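Local coordinates for probable zinc protease (Pseudomonas aeruginosa, PDB 4NNZ), which probably acts as a zinc-dependent peptidase of the M16 family and forms one subunit of a heterodimeric protease, at residues R286-R289 with L293-G296; S40-G45 with R178-S183. All coordinates share one frame; numbering follows the deposited sequence.

Contact 1 of 2, residues R286-R289 with L293-G296; sequences RLER and LVAG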
# COMPACT_ATOMS: atom_id res chain seq x y z
N ARG A 286 8.02 -28.82 -23.20
CA ARG A 286 7.98 -29.59 -22.00
C ARG A 286 6.67 -29.79 -21.27
O ARG A 286 6.42 -30.88 -20.80
CB ARG A 286 9.07 -29.13 -21.08
CG ARG A 286 10.38 -29.08 -21.79
CD ARG A 286 11.50 -28.79 -20.83
NE ARG A 286 12.76 -28.75 -21.52
CZ ARG A 286 13.93 -28.62 -20.93
NH1 ARG A 286 13.99 -28.53 -19.63
NH2 ARG A 286 15.02 -28.60 -21.65
N LEU A 287 5.86 -28.76 -21.08
CA LEU A 287 4.66 -28.89 -20.27
C LEU A 287 3.35 -29.00 -21.00
O LEU A 287 2.49 -29.73 -20.60
CB LEU A 287 4.58 -27.78 -19.26
CG LEU A 287 5.76 -27.75 -18.34
CD1 LEU A 287 5.53 -26.74 -17.24
CD2 LEU A 287 5.98 -29.12 -17.75
N GLU A 288 3.19 -28.21 -22.03
CA GLU A 288 2.07 -28.32 -22.95
C GLU A 288 2.06 -29.56 -23.82
O GLU A 288 1.06 -30.21 -24.00
CB GLU A 288 2.05 -27.12 -23.84
CG GLU A 288 0.68 -26.76 -24.29
CD GLU A 288 0.68 -25.63 -25.27
OE1 GLU A 288 1.28 -24.58 -24.99
OE2 GLU A 288 0.07 -25.78 -26.33
N ARG A 289 3.18 -29.79 -24.45
CA ARG A 289 3.39 -31.00 -25.17
C ARG A 289 4.23 -31.77 -24.21
O ARG A 289 4.62 -31.25 -23.23
CB ARG A 289 4.12 -30.71 -26.46
CG ARG A 289 3.41 -29.69 -27.30
CD ARG A 289 3.88 -29.68 -28.73
NE ARG A 289 5.30 -29.42 -28.84
CZ ARG A 289 5.84 -28.22 -28.81
NH1 ARG A 289 5.07 -27.18 -28.65
NH2 ARG A 289 7.13 -28.07 -28.95
N LEU A 293 0.88 -31.24 -19.02
CA LEU A 293 0.52 -30.62 -17.76
C LEU A 293 -0.39 -29.41 -17.86
O LEU A 293 -1.30 -29.26 -17.10
CB LEU A 293 1.80 -30.28 -17.04
CG LEU A 293 1.71 -29.93 -15.58
CD1 LEU A 293 0.99 -31.03 -14.86
CD2 LEU A 293 3.10 -29.80 -15.07
N VAL A 294 -0.13 -28.54 -18.80
CA VAL A 294 -0.85 -27.31 -18.90
C VAL A 294 -1.56 -27.23 -20.22
O VAL A 294 -1.14 -27.83 -21.16
CB VAL A 294 0.11 -26.14 -18.79
CG1 VAL A 294 0.91 -26.27 -17.53
CG2 VAL A 294 1.06 -26.14 -19.95
N ALA A 295 -2.70 -26.57 -20.25
CA ALA A 295 -3.33 -26.14 -21.47
C ALA A 295 -2.59 -25.04 -22.20
O ALA A 295 -2.51 -25.02 -23.40
CB ALA A 295 -4.74 -25.69 -21.18
N GLY A 296 -2.12 -24.06 -21.44
CA GLY A 296 -1.31 -22.98 -21.95
C GLY A 296 -0.50 -22.42 -20.83
O GLY A 296 -0.82 -22.63 -19.71
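Leu-287 O, near the end of helix 282-288, accepts two backbone N-H groups from the chain that returns after a short loop. The bond from Leu-293 N to Leu-287 O is short at 2.7 Å but bent to 120°, and the one from Val-294 N to Leu-287 O is straighter, 163°, yet long at 3.4 Å. Both are weak: one carbonyl serves two imperfect donors, and apolar packing accompanies them. Glu-288 illustrates how a charged residue can contribute through its hydrocarbon stem. Its CB lies 4.1 Å from Val-294 CG2, and its CG and CD are both 3.7 Å from Ala-295 O. With CG anti to the backbone N (chi1 -151°) and the chain extended beyond it, both carboxylate oxygens stay beside that carbonyl, in proximity but not bonded, and OE1 faces Gly-296 CA at 4.3 Å. On the buried side, Leu-287 and Leu-293 lie alongside each other and point the same way, their CD2 methyls 4.0 Å apart, while Val-294 CG2 sits 3.9 Å from Leu-287 CB. This helix-to-strand turn rests on helix 325-341, where Leu-287 packs on Leu-332 and Val-294 on Val-328. It leads into strand 294-301, outermost in its sheet within this chain, which pairs with strand 309-317.

Contact 2 of 2, residues S40-G45 with R178-S183; sequences SYETPG and RHWYES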
# COMPACT_ATOMS: atom_id res chain seq x y z
N SER A 40 1.54 4.75 -8.96
CA SER A 40 2.51 4.47 -7.93
C SER A 40 2.85 5.69 -7.10
O SER A 40 3.44 5.58 -6.07
CB SER A 40 3.74 3.76 -8.48
OG SER A 40 4.38 4.48 -9.48
N TYR A 41 2.45 6.85 -7.54
CA TYR A 41 2.62 8.05 -6.78
C TYR A 41 1.48 8.29 -5.83
O TYR A 41 1.53 9.16 -5.02
CB TYR A 41 2.71 9.22 -7.74
CG TYR A 41 3.90 9.24 -8.66
CD1 TYR A 41 3.99 8.40 -9.73
CD2 TYR A 41 4.88 10.16 -8.50
CE1 TYR A 41 5.05 8.45 -10.57
CE2 TYR A 41 5.95 10.21 -9.34
CZ TYR A 41 6.03 9.36 -10.37
OH TYR A 41 7.09 9.45 -11.18
N GLU A 42 0.41 7.55 -5.99
CA GLU A 42 -0.82 7.78 -5.28
C GLU A 42 -0.82 7.28 -3.86
O GLU A 42 -0.04 6.50 -3.49
CB GLU A 42 -1.99 7.21 -6.06
CG GLU A 42 -2.34 8.04 -7.28
CD GLU A 42 -3.22 7.34 -8.31
OE1 GLU A 42 -3.96 6.43 -7.98
OE2 GLU A 42 -3.16 7.74 -9.46
N THR A 43 -1.76 7.78 -3.09
CA THR A 43 -1.77 7.67 -1.66
C THR A 43 -3.05 7.02 -1.27
O THR A 43 -4.05 7.35 -1.82
CB THR A 43 -1.80 9.04 -1.02
OG1 THR A 43 -0.67 9.79 -1.44
CG2 THR A 43 -1.77 8.91 0.44
N PRO A 44 -3.06 6.17 -0.28
CA PRO A 44 -4.27 5.43 0.04
C PRO A 44 -5.41 6.31 0.44
O PRO A 44 -5.26 7.29 1.12
CB PRO A 44 -3.84 4.56 1.19
CG PRO A 44 -2.41 4.37 0.99
CD PRO A 44 -1.92 5.68 0.49
N GLY A 45 -6.57 5.94 -0.05
CA GLY A 45 -7.77 6.69 0.14
C GLY A 45 -7.94 7.67 -0.97
O GLY A 45 -9.00 8.16 -1.16
N ARG A 178 -8.02 18.72 -8.92
CA ARG A 178 -7.35 19.95 -9.26
C ARG A 178 -5.99 20.00 -8.69
O ARG A 178 -5.08 20.51 -9.28
CB ARG A 178 -8.11 21.13 -8.68
CG ARG A 178 -9.41 21.45 -9.37
CD ARG A 178 -9.98 22.74 -8.87
NE ARG A 178 -11.19 23.11 -9.58
CZ ARG A 178 -12.37 23.21 -9.00
NH1 ARG A 178 -12.50 22.97 -7.72
NH2 ARG A 178 -13.43 23.56 -9.70
N HIS A 179 -5.89 19.55 -7.47
CA HIS A 179 -4.68 19.60 -6.74
C HIS A 179 -3.64 18.70 -7.32
O HIS A 179 -2.48 19.00 -7.35
CB HIS A 179 -4.95 19.23 -5.31
CG HIS A 179 -3.75 19.32 -4.44
ND1 HIS A 179 -3.26 20.52 -3.99
CD2 HIS A 179 -2.93 18.37 -3.96
CE1 HIS A 179 -2.20 20.30 -3.25
NE2 HIS A 179 -1.97 19.01 -3.22
N TRP A 180 -4.10 17.56 -7.76
CA TRP A 180 -3.28 16.60 -8.42
C TRP A 180 -2.79 17.18 -9.71
O TRP A 180 -1.68 16.96 -10.10
CB TRP A 180 -4.05 15.32 -8.62
CG TRP A 180 -3.25 14.12 -8.87
CD1 TRP A 180 -3.16 13.47 -10.01
CD2 TRP A 180 -2.47 13.38 -7.94
NE1 TRP A 180 -2.36 12.41 -9.90
CE2 TRP A 180 -1.93 12.31 -8.63
CE3 TRP A 180 -2.17 13.52 -6.59
CZ2 TRP A 180 -1.11 11.40 -8.04
CZ3 TRP A 180 -1.37 12.63 -6.03
CH2 TRP A 180 -0.85 11.58 -6.74
N TYR A 181 -3.65 17.91 -10.39
CA TYR A 181 -3.26 18.53 -11.62
C TYR A 181 -2.19 19.55 -11.36
O TYR A 181 -1.20 19.59 -12.03
CB TYR A 181 -4.45 19.14 -12.34
CG TYR A 181 -4.07 20.07 -13.44
CD1 TYR A 181 -3.63 21.33 -13.16
CD2 TYR A 181 -4.14 19.70 -14.75
CE1 TYR A 181 -3.24 22.19 -14.14
CE2 TYR A 181 -3.77 20.56 -15.74
CZ TYR A 181 -3.32 21.81 -15.41
OH TYR A 181 -2.96 22.68 -16.38
N GLU A 182 -2.38 20.35 -10.34
CA GLU A 182 -1.45 21.38 -9.99
C GLU A 182 -0.12 20.85 -9.63
O GLU A 182 0.88 21.44 -9.94
CB GLU A 182 -1.94 22.12 -8.77
CG GLU A 182 -2.82 23.30 -9.06
CD GLU A 182 -3.62 23.73 -7.87
OE1 GLU A 182 -3.67 23.00 -6.88
OE2 GLU A 182 -4.20 24.81 -7.91
N SER A 183 -0.11 19.79 -8.86
CA SER A 183 1.11 19.22 -8.39
C SER A 183 1.98 18.60 -9.43
O SER A 183 3.15 18.73 -9.37
CB SER A 183 0.82 18.22 -7.30
OG SER A 183 -0.25 18.68 -6.54
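Trp-180 reaches from helix 174-184 to the loop 40-45, and the outer end of its six-membered ring overlaps the stem of Glu-42. Glu-42 CG approaches obliquely, 3.7 Å from Trp-180 CZ2 and 3.9 Å from Trp-180 CH2. The two side chains cross at about a right angle, and the carboxylate plane is turned 75° from the indole. Tyr-41 O comes to the ring's edge, in its plane, 3.8 Å from Trp-180 CH2. The backbones stay well apart, the nearest CA atoms, of Glu-42 and Trp-180, being 9.7 Å from each other; the indole spans the gap because Trp-180 CG is anti to the backbone N (chi1 -160°). Glu-42 divides its work: while its stem packs on the indole, OE1 and OE2 accept hydrogen bonds from Gly-48 N and Ser-50 N, tying the carboxylate to the start of helix 49-56. That helix carries an HxxEH sequence, the motif that binds zinc in M16 peptidases and probably does so here. Nearby, Thr-43 is hydrogen-bonded through OG1 to OG1 of Thr-43 of a second copy of this protein. Trp-180 also touches Leu-49 and Leu-53, bridging helix 174-184, helix 49-56 and the loop following strand 28-35.

Contact 1 and contact 2 contrast a local contact with a long-range one: three residues separate the segments of the first, 132 those of the second. Their centres lie 44 Å apart on opposite sides of the chain's centre, their nearest atoms about 29 Å. Contact 1 includes the start of a strand of the five-stranded sheet; in contact 2 the loop follows strand 28-35 and the helix precedes strand 190-196, both in the six-stranded sheet. Contact 2 thus lies beside the presumed metal-site helix, from which contact 1 is remote, and its loop takes part in pairing the two copies in the assembly. Di(hydroxyethyl)ether, about 8 Å from the Tyr-41 side chain, is probably a crystallisation additive, not evidence of a substrate site.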